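Local coordinates for alkyltransferase-like protein 1 (Schizosaccharomyces pombe, PDB 3GVA) that recognises O6-alkylguanine lesions in DNA, flipping the damaged base out of the bent duplex into a hydrophobic pocket and so presenting it to nucleotide excision repair, at residues D80-E84 with E85-I89; Y97-L101 with P102-W106. All coordinates share one frame; numbering follows the deposited sequence.

Contact 1 (D80-E84 with E85-I89)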
loop_
_atom_site.group_PDB
_atom_site.type_symbol
_atom_site.label_atom_id
_atom_site.label_comp_id
_atom_site.label_asym_id
_atom_site.label_seq_id
_atom_site.Cartn_x
_atom_site.Cartn_y
_atom_site.Cartn_z
ATOM N N ASP A 80 -2.523 7.785 -9.431
ATOM C CA ASP A 80 -1.593 8.638 -10.170
ATOM C C ASP A 80 -0.143 8.228 -9.923
ATOM O O ASP A 80 0.652 8.105 -10.856
ATOM C CB ASP A 80 -1.759 10.106 -9.758
ATOM C CG ASP A 80 -2.880 10.818 -10.511
ATOM O OD1 ASP A 80 -3.514 10.203 -11.385
ATOM O OD2 ASP A 80 -3.125 12.011 -10.226
ATOM N N ARG A 81 0.194 8.021 -8.657
ATOM C CA ARG A 81 1.546 7.652 -8.288
ATOM C C ARG A 81 1.948 6.269 -8.758
ATOM O O ARG A 81 3.073 6.074 -9.204
ATOM C CB ARG A 81 1.725 7.766 -6.779
ATOM C CG ARG A 81 1.370 9.141 -6.244
ATOM C CD ARG A 81 1.776 9.294 -4.789
ATOM N NE ARG A 81 1.225 10.506 -4.192
ATOM C CZ ARG A 81 1.734 11.104 -3.117
ATOM N NH1 ARG A 81 2.812 10.601 -2.530
ATOM N NH2 ARG A 81 1.165 12.197 -2.628
ATOM N N LEU A 82 1.039 5.304 -8.662
ATOM C CA LEU A 82 1.360 3.957 -9.118
ATOM C C LEU A 82 1.602 3.943 -10.635
ATOM O O LEU A 82 2.562 3.337 -11.125
ATOM C CB LEU A 82 0.230 2.990 -8.750
ATOM C CG LEU A 82 0.235 2.573 -7.272
ATOM C CD1 LEU A 82 -0.995 1.724 -6.935
ATOM C CD2 LEU A 82 1.522 1.800 -6.998
ATOM N N GLU A 83 0.732 4.611 -11.381
ATOM C CA GLU A 83 0.897 4.652 -12.829
ATOM C C GLU A 83 2.240 5.279 -13.231
ATOM O O GLU A 83 2.856 4.851 -14.206
ATOM C CB GLU A 83 -0.277 5.397 -13.471
ATOM C CG GLU A 83 -1.586 4.610 -13.355
ATOM C CD GLU A 83 -2.713 5.178 -14.192
ATOM O OE1 GLU A 83 -3.109 6.334 -13.948
ATOM O OE2 GLU A 83 -3.207 4.468 -15.097
ATOM N N GLU A 84 2.705 6.264 -12.467
ATOM C CA GLU A 84 3.985 6.906 -12.762
ATOM C C GLU A 84 5.162 5.945 -12.601
ATOM O O GLU A 84 6.197 6.116 -13.242
ATOM C CB GLU A 84 4.187 8.127 -11.866
ATOM C CG GLU A 84 3.317 9.311 -12.241
ATOM C CD GLU A 84 3.399 10.435 -11.235
ATOM O OE1 GLU A 84 2.820 11.509 -11.497
ATOM O OE2 GLU A 84 4.037 10.242 -10.181
ATOM N N GLU A 85 5.005 4.936 -11.746
ATOM C CA GLU A 85 6.073 3.961 -11.541
ATOM C C GLU A 85 5.925 2.733 -12.450
ATOM O O GLU A 85 6.545 1.693 -12.219
ATOM C CB GLU A 85 6.142 3.553 -10.057
ATOM C CG GLU A 85 6.406 4.746 -9.141
ATOM C CD GLU A 85 6.517 4.392 -7.669
ATOM O OE1 GLU A 85 6.532 5.338 -6.844
ATOM O OE2 GLU A 85 6.594 3.191 -7.332
ATOM N N GLY A 86 5.108 2.867 -13.492
ATOM C CA GLY A 86 4.919 1.781 -14.442
ATOM C C GLY A 86 3.866 0.719 -14.151
ATOM O O GLY A 86 3.781 -0.274 -14.871
ATOM N N VAL A 87 3.062 0.913 -13.114
ATOM C CA VAL A 87 2.041 -0.067 -12.766
ATOM C C VAL A 87 0.819 0.081 -13.661
ATOM O O VAL A 87 0.258 1.167 -13.782
ATOM C CB VAL A 87 1.583 0.091 -11.302
ATOM C CG1 VAL A 87 0.641 -1.049 -10.918
ATOM C CG2 VAL A 87 2.783 0.150 -10.383
ATOM N N GLU A 88 0.414 -1.020 -14.283
ATOM C CA GLU A 88 -0.750 -1.043 -15.159
ATOM C C GLU A 88 -1.971 -1.153 -14.264
ATOM O O GLU A 88 -2.066 -2.069 -13.444
ATOM C CB GLU A 88 -0.679 -2.251 -16.101
ATOM C CG GLU A 88 -1.816 -2.358 -17.102
ATOM C CD GLU A 88 -1.894 -1.159 -18.033
ATOM O OE1 GLU A 88 -0.837 -0.588 -18.374
ATOM O OE2 GLU A 88 -3.014 -0.794 -18.436
ATOM N N ILE A 89 -2.900 -0.219 -14.424
ATOM C CA ILE A 89 -4.103 -0.197 -13.612
ATOM C C ILE A 89 -5.342 -0.233 -14.477
ATOM O O ILE A 89 -5.474 0.552 -15.411
ATOM C CB ILE A 89 -4.149 1.077 -12.730
ATOM C CG1 ILE A 89 -2.977 1.061 -11.746
ATOM C CG2 ILE A 89 -5.470 1.147 -11.956
ATOM C CD1 ILE A 89 -2.918 2.269 -10.847
HETATM O O HOH W 1 -2.195 2.119 -15.834
#
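Ile-89 lays its terminal methyl CD1 over the last turn of helix 73-84, meeting Glu-83 CG at 3.7 Å and Leu-82 CB slightly farther off. The chain can fold back in this way because the helix ends in a Schellman motif, with Gly-86 as the C-prime residue. Its two defining bonds run from Val-87 N to Leu-82 O (3.2 Å) and from Gly-86 N to Glu-83 O (3.1 Å). Leu-82 O also accepts from Glu-85 N at 3.0 Å, and the two donors arrive on opposite faces of its carbonyl plane, so that one oxygen serves both the final helical turn and the reversal beyond it. At the positive phi of Gly-86 (86°) a side chain would collide with the carbonyl oxygen of Glu-85, a restriction that glycine escapes.

Beyond the glycine an apolar contact accompanies the backbone bonds, as is usual in this motif. Val-87 places CG2 anti to its carbonyl carbon, and this branch lies 4.0 Å from Leu-82 CD2, the two buried side chains meeting at a slant. The acidic residues have other tasks. Glu-85 runs its extended chain past Arg-81 O to a carboxylate that forms a salt bridge with Arg-58 and hydrogen bonds with His-57 and Gly-20 N. Glu-83 OE1 pairs with Lys-79, while its other oxygen, OE2, accepts a 2.7 Å bond from a water that in turn accepts from Ile-89 N at 2.8 Å.

Contact 2 (Y97-L101 with P102-W106)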
loop_
_atom_site.group_PDB
_atom_site.type_symbol
_atom_site.label_atom_id
_atom_site.label_comp_id
_atom_site.label_asym_id
_atom_site.label_seq_id
_atom_site.Cartn_x
_atom_site.Cartn_y
_atom_site.Cartn_z
ATOM N N TYR A 97 -10.464 0.584 -9.181
ATOM C CA TYR A 97 -9.227 0.512 -9.940
ATOM C C TYR A 97 -8.476 -0.679 -9.369
ATOM O O TYR A 97 -8.424 -0.867 -8.152
ATOM C CB TYR A 97 -8.445 1.816 -9.796
ATOM C CG TYR A 97 -9.100 2.927 -10.583
ATOM C CD1 TYR A 97 -9.261 2.816 -11.964
ATOM C CD2 TYR A 97 -9.592 4.068 -9.953
ATOM C CE1 TYR A 97 -9.896 3.808 -12.700
ATOM C CE2 TYR A 97 -10.232 5.074 -10.684
ATOM C CZ TYR A 97 -10.379 4.933 -12.056
ATOM O OH TYR A 97 -11.008 5.911 -12.793
ATOM N N LYS A 98 -7.903 -1.493 -10.247
ATOM C CA LYS A 98 -7.226 -2.704 -9.805
ATOM C C LYS A 98 -5.967 -3.006 -10.602
ATOM O O LYS A 98 -5.762 -2.479 -11.691
ATOM C CB LYS A 98 -8.210 -3.874 -9.937
ATOM C CG LYS A 98 -7.726 -5.225 -9.453
ATOM C CD LYS A 98 -8.805 -6.282 -9.704
ATOM C CE LYS A 98 -8.429 -7.637 -9.114
ATOM N NZ LYS A 98 -7.097 -8.114 -9.588
ATOM N N LEU A 99 -5.124 -3.865 -10.050
ATOM C CA LEU A 99 -3.910 -4.254 -10.744
ATOM C C LEU A 99 -3.628 -5.717 -10.443
ATOM O O LEU A 99 -4.152 -6.272 -9.472
ATOM C CB LEU A 99 -2.742 -3.362 -10.313
ATOM C CG LEU A 99 -2.411 -3.285 -8.822
ATOM C CD1 LEU A 99 -1.736 -4.563 -8.376
ATOM C CD2 LEU A 99 -1.500 -2.092 -8.569
ATOM N N ASN A 100 -2.819 -6.339 -11.288
ATOM C CA ASN A 100 -2.458 -7.739 -11.124
ATOM C C ASN A 100 -1.404 -7.823 -10.014
ATOM O O ASN A 100 -0.218 -7.585 -10.250
ATOM C CB ASN A 100 -1.926 -8.272 -12.464
ATOM C CG ASN A 100 -1.448 -9.702 -12.377
ATOM O OD1 ASN A 100 -1.927 -10.477 -11.550
ATOM N ND2 ASN A 100 -0.507 -10.065 -13.242
ATOM N N LEU A 101 -1.847 -8.153 -8.803
ATOM C CA LEU A 101 -0.955 -8.209 -7.640
ATOM C C LEU A 101 0.308 -9.064 -7.794
ATOM O O LEU A 101 1.415 -8.581 -7.568
ATOM C CB LEU A 101 -1.735 -8.649 -6.390
ATOM C CG LEU A 101 -0.949 -8.625 -5.066
ATOM C CD1 LEU A 101 -0.510 -7.200 -4.741
ATOM C CD2 LEU A 101 -1.804 -9.172 -3.944
ATOM N N PRO A 102 0.164 -10.344 -8.174
ATOM C CA PRO A 102 1.355 -11.188 -8.329
ATOM C C PRO A 102 2.402 -10.611 -9.286
ATOM O O PRO A 102 3.597 -10.864 -9.146
ATOM C CB PRO A 102 0.777 -12.525 -8.807
ATOM C CG PRO A 102 -0.535 -12.142 -9.428
ATOM C CD PRO A 102 -1.058 -11.100 -8.482
ATOM N N GLU A 103 1.951 -9.810 -10.240
ATOM C CA GLU A 103 2.857 -9.205 -11.201
ATOM C C GLU A 103 3.710 -8.073 -10.626
ATOM O O GLU A 103 4.804 -7.817 -11.121
ATOM C CB GLU A 103 2.068 -8.688 -12.402
ATOM C CG GLU A 103 2.893 -7.902 -13.417
ATOM C CD GLU A 103 2.106 -7.597 -14.674
ATOM O OE1 GLU A 103 2.637 -6.903 -15.571
ATOM O OE2 GLU A 103 0.953 -8.060 -14.766
ATOM N N TYR A 104 3.216 -7.392 -9.595
ATOM C CA TYR A 104 3.962 -6.280 -9.009
ATOM C C TYR A 104 4.338 -6.480 -7.543
ATOM O O TYR A 104 5.053 -5.662 -6.963
ATOM C CB TYR A 104 3.168 -4.976 -9.145
ATOM C CG TYR A 104 2.862 -4.593 -10.567
ATOM C CD1 TYR A 104 1.696 -5.033 -11.199
ATOM C CD2 TYR A 104 3.743 -3.795 -11.292
ATOM C CE1 TYR A 104 1.417 -4.677 -12.529
ATOM C CE2 TYR A 104 3.481 -3.437 -12.614
ATOM C CZ TYR A 104 2.318 -3.876 -13.225
ATOM O OH TYR A 104 2.047 -3.473 -14.512
ATOM N N MET A 105 3.847 -7.564 -6.953
ATOM C CA MET A 105 4.133 -7.887 -5.561
ATOM C C MET A 105 5.632 -7.853 -5.269
ATOM O O MET A 105 6.425 -8.471 -5.978
ATOM C CB MET A 105 3.603 -9.285 -5.245
ATOM C CG MET A 105 3.962 -9.784 -3.867
ATOM S SD MET A 105 2.906 -9.070 -2.621
ATOM C CE MET A 105 1.714 -10.370 -2.474
ATOM N N TRP A 106 6.014 -7.136 -4.217
ATOM C CA TRP A 106 7.412 -7.046 -3.821
ATOM C C TRP A 106 7.826 -8.352 -3.175
ATOM O O TRP A 106 7.056 -8.951 -2.428
ATOM C CB TRP A 106 7.618 -5.919 -2.807
ATOM C CG TRP A 106 9.007 -5.864 -2.222
ATOM C CD1 TRP A 106 10.187 -6.004 -2.898
ATOM C CD2 TRP A 106 9.358 -5.578 -0.860
ATOM N NE1 TRP A 106 11.250 -5.815 -2.044
ATOM C CE2 TRP A 106 10.770 -5.552 -0.789
ATOM C CE3 TRP A 106 8.618 -5.336 0.305
ATOM C CZ2 TRP A 106 11.458 -5.293 0.403
ATOM C CZ3 TRP A 106 9.303 -5.078 1.495
ATOM C CH2 TRP A 106 10.712 -5.058 1.530
#
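Leu-101 O is gripped by two backbone donors, Met-105 N at 2.7 Å and Tyr-104 N at 3.0 Å, within the short, weakly bonded helical turn that follows strand 97-98. The first comes almost straight down the C=O axis (177°), whereas the second sits well above the carbonyl plane. At the start of the turn, two bonds running in opposite directions join Asn-100 and Glu-103: Glu-103 N makes a weak backbone bond to Asn-100 O, and the Asn-100 side chain answers through ND2, which donates to Glu-103 OE2 at 2.9 Å.

The side-chain bond is nearly straight, its acceptor lying close to the amide plane and using the lone pair anti to the other carboxylate oxygen, with the two flat groups turned 76° apart. Glu-103 CG is anti to its backbone N (chi1 174°) and the chain runs on extended, which brings OE2 beside the amide. An alanine in place of Asn-100 is likely to leave Glu-103 OE2 without this donor and its carboxylate freer to swing away from the turn.

In the same turn, Leu-101 CD2 meets the methyl CE of Met-105 at 4.0 Å, because the methionine chain bends back at chi2 and chi3. The Tyr-104 ring has Glu-103 CG against one face, offset toward the rim, and its hydroxyl finds its partner in Glu-88. At the edge of this ring, Asn-100 O lies 3.3 Å from Tyr-104 CD1.

In the fold
Followed from the N terminus, the chain completes helix 73-84 and reverses at contact 1, then enters strand 90-91; it returns antiparallel as strand 97-98, with which contact 2 opens, and closes the turn 101-104. The two contacts are thus in series, neither nested nor crossed, and the hairpin, whose second strand belongs to contact 2, leaves their centres about 11 Å apart. They touch directly: Glu-88 N is 3.0 Å from Tyr-104 OH, a probable hydrogen bond, and Val-87 CG1 packs on Leu-99 CD2. Contact 1 also reaches the loop of His-57 and Arg-58 through Glu-85, while contact 2, through the backbone of Tyr-104 and Trp-106, bonds to Val-22.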